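Antibiotic biosynthesis monooxygenase (Thermus thermophilus, PDB 1IUJ) is of unknown function but may act as a monooxygenase of the antibiotic biosynthesis type, and binds zinc ions. Local coordinates at residues Pro33-Asn38 with Val52-Glu57. Numbering follows the deposited sequence.
Sequences PGFIRN and VMTLWE
Phe-35 swings CG anti to its own nitrogen (chi1 168°), whereas Trp-56 puts CG beside its nitrogen (chi1 -69°), and across the strands the two rings meet edge-to-face. The Phe-35 edge points at the face of the Trp-56 six-membered ring, with the planes at 78°; nearer the backbone, Phe-35 CB lies 3.7 Å from Trp-56 CZ3. Farther along the same face, Thr-54 CG2 touches the Phe-35 rim at CE1 (3.9 Å), and Thr-54 OG1 takes a short but bent, weak hydrogen bond from Asn-38 ND2 (2.7 Å).

The backbones run antiparallel, and a classic beta bulge shifts their register by one: Ile-36 and Arg-37 both face Leu-55. Leu-55 O accepts from Ile-36 N at 3.0 Å and from Arg-37 N at 3.3 Å, the two donors tilted to one side of its carbonyl plane. Leu-55 N answers with a nearly straight bond to Arg-37 O (2.8 Å), and Glu-57 N closes the end of the pairing on Gly-34 O (2.8 Å). The bulge turns Ile-36 toward the partner strand, its CD1 resting on the Trp-56 to Glu-57 peptide.

This is the hairpin of strands 35-43 and 50-56 in a ferredoxin-like sheet of the dimeric alpha-beta barrel clan. Arg-37, on the other face with Leu-55, extends to a salt bridge with Asp-100 of the second subunit. Strand 2-8 flanks strand 50-56 on its far side, while helix 15-29 packs over the Phe-35 and Trp-56 face through Val-29 and reaches Asn-38 through Phe-22.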
loop_
_atom_site.group_PDB
_atom_site.type_symbol
_atom_site.label_atom_id
_atom_site.label_comp_id
_atom_site.label_asym_id
_atom_site.label_seq_id
_atom_site.Cartn_x
_atom_site.Cartn_y
_atom_site.Cartn_z
ATOM N N PRO B 33 -13.239 -16.372 2.111
ATOM C CA PRO B 33 -13.824 -15.792 3.317
ATOM C C PRO B 33 -12.991 -14.622 3.828
ATOM O O PRO B 33 -11.776 -14.769 3.986
ATOM C CB PRO B 33 -13.749 -16.944 4.314
ATOM C CG PRO B 33 -13.920 -18.159 3.448
ATOM C CD PRO B 33 -13.236 -17.851 2.145
ATOM N N GLY B 34 -13.627 -13.484 4.069
ATOM C CA GLY B 34 -12.920 -12.363 4.677
ATOM C C GLY B 34 -12.089 -11.564 3.694
ATOM O O GLY B 34 -11.500 -10.533 4.059
ATOM N N PHE B 35 -12.023 -12.011 2.441
ATOM C CA PHE B 35 -11.350 -11.204 1.404
ATOM C C PHE B 35 -12.178 -9.948 1.138
ATOM O O PHE B 35 -13.407 -10.019 0.939
ATOM C CB PHE B 35 -11.165 -12.003 0.100
ATOM C CG PHE B 35 -10.741 -11.169 -1.077
ATOM C CD1 PHE B 35 -9.413 -10.793 -1.219
ATOM C CD2 PHE B 35 -11.654 -10.747 -2.041
ATOM C CE1 PHE B 35 -8.977 -9.993 -2.307
ATOM C CE2 PHE B 35 -11.233 -9.962 -3.140
ATOM C CZ PHE B 35 -9.899 -9.575 -3.273
ATOM N N ILE B 36 -11.497 -8.812 1.104
ATOM C CA ILE B 36 -12.125 -7.535 0.817
ATOM C C ILE B 36 -11.740 -7.001 -0.579
ATOM O O ILE B 36 -12.639 -6.691 -1.403
ATOM C CB ILE B 36 -11.856 -6.477 1.924
ATOM C CG1 ILE B 36 -12.479 -6.927 3.260
ATOM C CG2 ILE B 36 -12.500 -5.171 1.502
ATOM C CD1 ILE B 36 -12.062 -6.099 4.440
ATOM N N ARG B 37 -10.439 -6.847 -0.860
ATOM C CA ARG B 37 -9.995 -6.171 -2.099
ATOM C C ARG B 37 -8.559 -6.521 -2.429
ATOM O O ARG B 37 -7.772 -6.732 -1.517
ATOM C CB ARG B 37 -10.135 -4.657 -1.970
ATOM C CG ARG B 37 -9.930 -3.849 -3.230
ATOM C CD ARG B 37 -10.260 -2.425 -2.997
ATOM N NE ARG B 37 -10.230 -1.646 -4.231
ATOM C CZ ARG B 37 -10.463 -0.351 -4.260
ATOM N NH1 ARG B 37 -10.725 0.302 -3.126
ATOM N NH2 ARG B 37 -10.399 0.303 -5.412
ATOM N N ASN B 38 -8.232 -6.625 -3.723
ATOM C CA ASN B 38 -6.846 -6.843 -4.157
ATOM C C ASN B 38 -6.478 -5.793 -5.191
ATOM O O ASN B 38 -7.244 -5.533 -6.111
ATOM C CB ASN B 38 -6.669 -8.249 -4.766
ATOM C CG ASN B 38 -5.230 -8.546 -5.191
ATOM O OD1 ASN B 38 -4.902 -8.556 -6.395
ATOM N ND2 ASN B 38 -4.372 -8.814 -4.222
ATOM N N VAL B 52 1.728 -5.961 -4.574
ATOM C CA VAL B 52 0.415 -6.593 -4.585
ATOM C C VAL B 52 -0.157 -6.294 -3.205
ATOM O O VAL B 52 0.378 -6.754 -2.165
ATOM C CB VAL B 52 0.490 -8.091 -4.806
ATOM C CG1 VAL B 52 -0.908 -8.700 -4.625
ATOM C CG2 VAL B 52 1.142 -8.446 -6.164
ATOM N N MET B 53 -1.251 -5.549 -3.196
ATOM C CA MET B 53 -1.829 -5.087 -1.942
ATOM C C MET B 53 -3.154 -5.782 -1.746
ATOM O O MET B 53 -4.025 -5.736 -2.628
ATOM C CB MET B 53 -2.075 -3.584 -1.980
ATOM C CG MET B 53 -2.645 -3.098 -0.679
ATOM S SD MET B 53 -2.737 -1.339 -0.691
ATOM C CE MET B 53 -3.831 -1.039 -2.039
ATOM N N THR B 54 -3.331 -6.403 -0.594
ATOM C CA THR B 54 -4.549 -7.170 -0.372
ATOM C C THR B 54 -5.155 -6.792 0.948
ATOM O O THR B 54 -4.436 -6.656 1.951
ATOM C CB THR B 54 -4.243 -8.655 -0.411
ATOM O OG1 THR B 54 -3.604 -8.986 -1.656
ATOM C CG2 THR B 54 -5.578 -9.482 -0.407
ATOM N N LEU B 55 -6.459 -6.518 0.920
ATOM C CA LEU B 55 -7.219 -6.084 2.092
ATOM C C LEU B 55 -8.058 -7.241 2.587
ATOM O O LEU B 55 -8.771 -7.863 1.799
ATOM C CB LEU B 55 -8.157 -4.928 1.711
ATOM C CG LEU B 55 -7.581 -3.515 1.628
ATOM C CD1 LEU B 55 -6.442 -3.420 0.605
ATOM C CD2 LEU B 55 -8.760 -2.581 1.261
ATOM N N TRP B 56 -7.964 -7.509 3.885
ATOM C CA TRP B 56 -8.654 -8.646 4.533
ATOM C C TRP B 56 -9.457 -8.176 5.740
ATOM O O TRP B 56 -9.092 -7.207 6.404
ATOM C CB TRP B 56 -7.570 -9.622 5.043
ATOM C CG TRP B 56 -6.817 -10.348 3.929
ATOM C CD1 TRP B 56 -5.557 -10.091 3.460
ATOM C CD2 TRP B 56 -7.279 -11.500 3.226
ATOM N NE1 TRP B 56 -5.232 -10.980 2.459
ATOM C CE2 TRP B 56 -6.268 -11.871 2.310
ATOM C CE3 TRP B 56 -8.457 -12.260 3.273
ATOM C CZ2 TRP B 56 -6.413 -12.955 1.432
ATOM C CZ3 TRP B 56 -8.597 -13.340 2.398
ATOM C CH2 TRP B 56 -7.580 -13.678 1.510
ATOM N N GLU B 57 -10.545 -8.888 6.068
ATOM C CA GLU B 57 -11.314 -8.558 7.272
ATOM C C GLU B 57 -10.489 -8.683 8.557
ATOM O O GLU B 57 -10.720 -7.953 9.528
ATOM C CB GLU B 57 -12.530 -9.499 7.356
ATOM C CG GLU B 57 -13.546 -9.184 8.416
ATOM C CD GLU B 57 -14.680 -8.383 7.825
ATOM O OE1 GLU B 57 -14.508 -7.151 7.709
ATOM O OE2 GLU B 57 -15.723 -8.992 7.443
#